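Local coordinates for protein probable manganase-dependent inorganic pyrophosphatase (PDB 3L2B) that probably hydrolyses inorganic pyrophosphate, under the control of a regulatory region whose CBS domains bind the activator diadenosine tetraphosphate and probably the inhibitor AMP, at residues A198-T201 with D202-V205; P171-S174 with F175-S178; I66-S69 with N70-A73. All blocks are in the same frame, centred on the assembly; numbering follows the deposited sequence.

Contact 1 of 3, residues A198-T201 with D202-V205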
loop_
_atom_site.group_PDB
_atom_site.type_symbol
_atom_site.label_atom_id
_atom_site.label_comp_id
_atom_site.label_asym_id
_atom_site.label_seq_id
_atom_site.Cartn_x
_atom_site.Cartn_y
_atom_site.Cartn_z
ATOM N N ALA A 198 8.173 8.567 -24.028
ATOM C CA ALA A 198 7.685 9.931 -24.193
ATOM C C ALA A 198 7.681 10.271 -25.654
ATOM O O ALA A 198 8.371 9.648 -26.439
ATOM C CB ALA A 198 8.583 10.891 -23.463
ATOM N N VAL A 199 6.910 11.284 -26.006
ATOM C CA VAL A 199 6.918 11.819 -27.353
ATOM C C VAL A 199 7.263 13.306 -27.314
ATOM O O VAL A 199 7.073 13.982 -26.306
ATOM C CB VAL A 199 5.577 11.577 -28.071
ATOM C CG1 VAL A 199 5.220 10.115 -28.024
ATOM C CG2 VAL A 199 4.474 12.389 -27.460
ATOM N N SER A 200 7.824 13.794 -28.406
ATOM C CA SER A 200 8.158 15.222 -28.529
ATOM C C SER A 200 7.120 15.977 -29.347
ATOM O O SER A 200 6.579 15.463 -30.306
ATOM C CB SER A 200 9.547 15.426 -29.164
ATOM O OG SER A 200 10.576 14.903 -28.337
ATOM N N THR A 201 6.877 17.218 -28.954
ATOM C CA THR A 201 5.991 18.126 -29.695
ATOM C C THR A 201 6.261 18.111 -31.200
ATOM O O THR A 201 5.346 18.211 -32.021
ATOM C CB THR A 201 6.152 19.588 -29.225
ATOM O OG1 THR A 201 7.539 19.894 -29.133
ATOM C CG2 THR A 201 5.493 19.838 -27.875
ATOM N N ASP A 202 7.530 18.011 -31.575
ATOM C CA ASP A 202 7.862 18.092 -33.001
ATOM C C ASP A 202 7.943 16.720 -33.667
ATOM O O ASP A 202 8.204 16.626 -34.861
ATOM C CB ASP A 202 9.098 18.974 -33.271
ATOM C CG ASP A 202 10.327 18.534 -32.528
ATOM O OD1 ASP A 202 10.249 17.594 -31.704
ATOM O OD2 ASP A 202 11.391 19.148 -32.763
ATOM N N ASP A 203 7.665 15.664 -32.909
ATOM C CA ASP A 203 7.526 14.329 -33.505
ATOM C C ASP A 203 6.334 14.337 -34.474
ATOM O O ASP A 203 5.326 14.991 -34.233
ATOM C CB ASP A 203 7.270 13.236 -32.445
ATOM C CG ASP A 203 8.502 12.895 -31.609
ATOM O OD1 ASP A 203 9.592 13.441 -31.868
ATOM O OD2 ASP A 203 8.367 12.062 -30.679
ATOM N N LEU A 204 6.447 13.581 -35.553
ATOM C CA LEU A 204 5.352 13.473 -36.519
ATOM C C LEU A 204 4.320 12.458 -36.036
ATOM O O LEU A 204 4.659 11.423 -35.465
ATOM C CB LEU A 204 5.890 13.142 -37.920
ATOM C CG LEU A 204 6.902 14.189 -38.443
ATOM C CD1 LEU A 204 7.530 13.752 -39.763
ATOM C CD2 LEU A 204 6.258 15.573 -38.586
ATOM N N VAL A 205 3.051 12.790 -36.235
ATOM C CA VAL A 205 1.976 11.980 -35.693
ATOM C C VAL A 205 2.041 10.596 -36.305
ATOM O O VAL A 205 1.829 9.594 -35.633
ATOM C CB VAL A 205 0.594 12.613 -35.913
ATOM C CG1 VAL A 205 -0.511 11.568 -35.763
ATOM C CG2 VAL A 205 0.406 13.754 -34.936
#

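Contact 2 of 3, residues P171-S174 with F175-S178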
loop_
_atom_site.group_PDB
_atom_site.type_symbol
_atom_site.label_atom_id
_atom_site.label_comp_id
_atom_site.label_asym_id
_atom_site.label_seq_id
_atom_site.Cartn_x
_atom_site.Cartn_y
_atom_site.Cartn_z
ATOM N N PRO A 171 0.011 12.008 15.767
ATOM C CA PRO A 171 -1.160 11.630 16.584
ATOM C C PRO A 171 -1.494 10.130 16.505
ATOM O O PRO A 171 -2.224 9.585 17.317
ATOM C CB PRO A 171 -2.288 12.476 15.985
ATOM C CG PRO A 171 -1.822 12.893 14.657
ATOM C CD PRO A 171 -0.339 12.965 14.703
ATOM N N HIS A 172 -0.878 9.456 15.556
ATOM C CA HIS A 172 -1.289 8.104 15.194
ATOM C C HIS A 172 -0.708 7.107 16.142
ATOM O O HIS A 172 0.378 7.308 16.669
ATOM C CB HIS A 172 -0.815 7.808 13.779
ATOM C CG HIS A 172 -1.448 8.676 12.754
ATOM N ND1 HIS A 172 -2.811 8.834 12.674
ATOM C CD2 HIS A 172 -0.920 9.425 11.762
ATOM C CE1 HIS A 172 -3.098 9.627 11.657
ATOM N NE2 HIS A 172 -1.968 10.007 11.092
ATOM N N ASP A 173 -1.423 6.007 16.353
ATOM C CA ASP A 173 -0.849 4.890 17.095
ATOM C C ASP A 173 0.165 4.136 16.231
ATOM O O ASP A 173 0.340 4.445 15.049
ATOM C CB ASP A 173 -1.911 3.948 17.685
ATOM C CG ASP A 173 -2.643 3.112 16.647
ATOM O OD1 ASP A 173 -2.553 3.375 15.423
ATOM O OD2 ASP A 173 -3.352 2.172 17.094
ATOM N N SER A 174 0.837 3.153 16.829
ATOM C CA SER A 174 1.998 2.543 16.174
ATOM C C SER A 174 1.627 1.691 14.980
ATOM O O SER A 174 2.364 1.679 13.975
ATOM C CB SER A 174 2.941 1.814 17.152
ATOM O OG SER A 174 2.266 0.931 18.002
ATOM N N PHE A 175 0.481 1.020 15.043
ATOM C CA PHE A 175 0.024 0.264 13.896
ATOM C C PHE A 175 -0.176 1.216 12.719
ATOM O O PHE A 175 0.237 0.935 11.580
ATOM C CB PHE A 175 -1.291 -0.482 14.186
ATOM C CG PHE A 175 -2.013 -0.963 12.950
ATOM C CD1 PHE A 175 -1.530 -2.037 12.231
ATOM C CD2 PHE A 175 -3.193 -0.363 12.541
ATOM C CE1 PHE A 175 -2.188 -2.507 11.106
ATOM C CE2 PHE A 175 -3.890 -0.829 11.422
ATOM C CZ PHE A 175 -3.383 -1.893 10.691
ATOM N N THR A 176 -0.842 2.334 12.999
ATOM C CA THR A 176 -1.213 3.291 11.958
ATOM C C THR A 176 0.028 3.980 11.392
ATOM O O THR A 176 0.194 4.071 10.198
ATOM C CB THR A 176 -2.250 4.321 12.447
ATOM O OG1 THR A 176 -3.394 3.634 12.961
ATOM C CG2 THR A 176 -2.718 5.198 11.321
ATOM N N ALA A 177 0.924 4.405 12.259
ATOM C CA ALA A 177 2.169 5.049 11.828
ATOM C C ALA A 177 2.983 4.097 10.932
ATOM O O ALA A 177 3.595 4.506 9.932
ATOM C CB ALA A 177 3.025 5.489 13.061
ATOM N N SER A 178 2.942 2.819 11.281
ATOM C CA SER A 178 3.700 1.803 10.545
ATOM C C SER A 178 3.124 1.648 9.150
ATOM O O SER A 178 3.847 1.528 8.177
ATOM C CB SER A 178 3.704 0.473 11.271
ATOM O OG SER A 178 4.332 0.586 12.544
HETATM O O HOH W 1 -1.389 0.399 17.237
#

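Contact 3 of 3, residues I66-S69 with N70-A73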
loop_
_atom_site.group_PDB
_atom_site.type_symbol
_atom_site.label_atom_id
_atom_site.label_comp_id
_atom_site.label_asym_id
_atom_site.label_seq_id
_atom_site.Cartn_x
_atom_site.Cartn_y
_atom_site.Cartn_z
ATOM N N ILE A 66 7.304 -5.355 1.118
ATOM C CA ILE A 66 7.639 -5.104 2.510
ATOM C C ILE A 66 9.061 -5.559 2.833
ATOM O O ILE A 66 9.483 -5.544 3.985
ATOM C CB ILE A 66 6.589 -5.739 3.478
ATOM C CG1 ILE A 66 6.348 -7.234 3.202
ATOM C CG2 ILE A 66 5.277 -4.975 3.346
ATOM C CD1 ILE A 66 7.590 -8.133 3.151
ATOM N N TRP A 67 9.808 -5.883 1.790
ATOM C CA TRP A 67 11.094 -6.578 1.938
ATOM C C TRP A 67 12.334 -5.704 2.206
ATOM O O TRP A 67 13.389 -6.217 2.565
ATOM C CB TRP A 67 11.321 -7.515 0.751
ATOM C CG TRP A 67 10.383 -8.661 0.816
ATOM C CD1 TRP A 67 9.348 -8.940 -0.045
ATOM C CD2 TRP A 67 10.347 -9.672 1.831
ATOM N NE1 TRP A 67 8.693 -10.083 0.367
ATOM C CE2 TRP A 67 9.284 -10.550 1.513
ATOM C CE3 TRP A 67 11.126 -9.935 2.968
ATOM C CZ2 TRP A 67 8.978 -11.669 2.294
ATOM C CZ3 TRP A 67 10.820 -11.043 3.748
ATOM C CH2 TRP A 67 9.753 -11.899 3.403
ATOM N N ASP A 68 12.213 -4.393 2.075
ATOM C CA ASP A 68 13.339 -3.519 2.429
ATOM C C ASP A 68 12.974 -2.573 3.563
ATOM O O ASP A 68 12.357 -1.529 3.335
ATOM C CB ASP A 68 13.833 -2.733 1.222
ATOM C CG ASP A 68 15.243 -2.166 1.436
ATOM O OD1 ASP A 68 15.523 -1.672 2.557
ATOM O OD2 ASP A 68 16.076 -2.222 0.502
ATOM N N SER A 69 13.386 -2.931 4.783
ATOM C CA SER A 69 12.994 -2.163 5.981
ATOM C C SER A 69 13.826 -0.880 6.058
ATOM O O SER A 69 13.628 -0.025 6.935
ATOM C CB SER A 69 13.157 -2.995 7.258
ATOM O OG SER A 69 12.292 -2.509 8.274
ATOM N N ASN A 70 14.690 -0.787 5.051
ATOM C CA ASN A 70 15.708 0.224 4.846
ATOM C C ASN A 70 15.303 1.239 3.738
ATOM O O ASN A 70 16.104 2.066 3.291
ATOM C CB ASN A 70 16.958 -0.536 4.411
ATOM C CG ASN A 70 18.219 0.153 4.763
ATOM O OD1 ASN A 70 18.785 0.844 3.924
ATOM N ND2 ASN A 70 18.701 -0.042 5.996
ATOM N N ILE A 71 14.053 1.181 3.296
ATOM C CA ILE A 71 13.611 2.038 2.153
ATOM C C ILE A 71 13.727 3.561 2.401
ATOM O O ILE A 71 13.862 4.334 1.448
ATOM C CB ILE A 71 12.161 1.723 1.606
ATOM C CG1 ILE A 71 11.137 1.541 2.730
ATOM C CG2 ILE A 71 12.181 0.501 0.710
ATOM C CD1 ILE A 71 11.188 2.607 3.785
ATOM N N LEU A 72 13.674 3.991 3.665
ATOM C CA LEU A 72 13.801 5.435 3.963
ATOM C C LEU A 72 15.216 5.892 3.576
ATOM O O LEU A 72 15.405 6.982 3.035
ATOM C CB LEU A 72 13.441 5.790 5.420
ATOM C CG LEU A 72 11.969 5.601 5.838
ATOM C CD1 LEU A 72 11.722 6.071 7.282
ATOM C CD2 LEU A 72 10.983 6.314 4.911
ATOM N N ALA A 73 16.186 5.000 3.783
ATOM C CA ALA A 73 17.593 5.288 3.470
ATOM C C ALA A 73 17.798 5.266 1.972
ATOM O O ALA A 73 18.358 6.194 1.368
ATOM C CB ALA A 73 18.529 4.262 4.145
#

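Contact 1 of 3, residues A198-T201 with D202-V205
Ser200 and Asp203 hold each other by two bonds across a type I beta turn. The backbone N of Asp203 donates to Ser200 O at 2.8 Å, closing the turn, while Ser200 N points almost straight at Asp203 OD2 (2.9 Å, 177° at the hydrogen). Aspartate suits this position because its short side chain, with CG beside its own N (chi1 -73°), folds back over the turn. The amide meets OD2 from well above the carboxylate plane. The other oxygen, Asp203 OD1, rests 3.4 Å from Ser200 CB, where the small serine lets the acid lie close. Underneath, Val199 and Thr201 are buried: both touch Val222 of strand 219-223, and Val199 also meets Val208 of helix 205-215. The looser side is the turn's outer corner, where Asp202 lies exposed to solvent. Its carboxylate meets the serine through a single approach, Asp202 OD1 to Ser200 CB at 3.4 Å, and a charged residue is well placed there. Thr201 and Asp203 also bond through their backbones to Glu10 and Val9, near the N-terminus. The turn links strand 199-200 to helix 205-215, with Leu204 as N-cap residue, as in the beta-alpha-beta-beta-alpha fold of CBS domains.

Contact 2 of 3, residues P171-S174 with F175-S178
The His172 imidazole meets the methyl of Thr176 obliquely: CG2 makes an off-centre CH-pi contact, 4.2 Å from the ring centroid, the two side chains crossing at about a right angle. The Phe175 ring points out from the cap and packs edge-to-face with Trp67 of the second subunit. A third flat group, the Asp173 carboxylate, caps the helix. Its OD1 takes two donors, Thr176 OG1 at 2.6 Å, nearly in line with the C-O bond, and Thr176 N at 3.1 Å, from 44° out of the carboxylate plane. Threonine fits here because its branches divide the work: at chi1 -56° the hydroxyl lies beside the backbone N and reaches the acid, while the methyl turns to the histidine. Aspartate is apt as N-cap, since its charge is probably stabilised by the helix's amino end. A water accepts from Phe175 N at 2.9 Å and donates weakly to Asp173 OD2. Ala177 N bonds to Asp173 O at 2.9 Å, starting the helical pattern. One residue on, Ser174 O is gripped from opposite faces of its plane by Ser178 N (3.0 Å) and Ser178 OG (2.7 Å), so the buried serine hydroxyl has a partner. The cap turns the chain from strand 166-169 into helix 174-180, whose Ser174 and Ser178 rest on Ile125 of strand 123-126, while Ser174 packs on Val106 of the second subunit.

Contact 3 of 3, residues I66-S69 with N70-A73
Asp68 O accepts from Ile71 N at 3.2 Å, a bent bond (140° at the hydrogen) whose donor stands 61° above the carbonyl plane. This slanting approach comes with the tight reversal of the chain, and the same carbonyl oxygen is flanked by the isoleucine side chain, with CG2 at 3.3 Å and CG1 at 3.4 Å, so the two branches at CB pack beside the carbonyl oxygen and probably help to screen it. Ile71 CG2 also packs on Asp68 CB at 3.7 Å. The Asp68 carboxylate is turned toward the following residues, with CG anti to the backbone N (chi1 -162°), which brings OD1 to 2.8 Å from Asn70 N. That would be the bond of an Asx turn, but both atoms are crowded in the model and it is doubtful. The other carboxylate oxygen, OD2, has a long, weak ion pair with Lys74. Residues Asp68 to Ile71 form a type I beta turn that leads from the loop after helix 56-64 into the short helix 71-74, with Asn70 as N-cap residue. Asparagine is a common choice for that position, yet here its amide makes no capping bond: the side chain extends away from the turn. The first helical turn is closed by the backbone instead, Ala73 N donating to Asn70 O at 3.0 Å. Further along, Ser75 OG pairs with Ile71 O and more weakly with Leu72 O, so one small hydroxyl serves two carbonyls near the end of the helix. Ser69, a small residue, touches Lys103 of its own chain and Phe175 of the second subunit.

Overall arrangement
All three contacts lead into a helix, contacts 1 and 3 through a type I turn and contact 2 through an N-cap, and each is partly buried. Contact 2 has the largest share of buried residues, and its capping carboxylate binds both backbone and hydroxyl of the helix. In contact 1 the aspartate bonds back to the strand; in contact 3 the N-cap asparagine makes no capping bond, and the turn relies mainly on backbone. Contacts 2 and 3, with nearest atoms about 8 Å apart, both touch the second subunit. Contact 1 lies in a CBS domain and touches no other chain of the assembly; contact 2, in the DRTGG range, is on the opposite side of the chain's centre, about 47 Å away between centres.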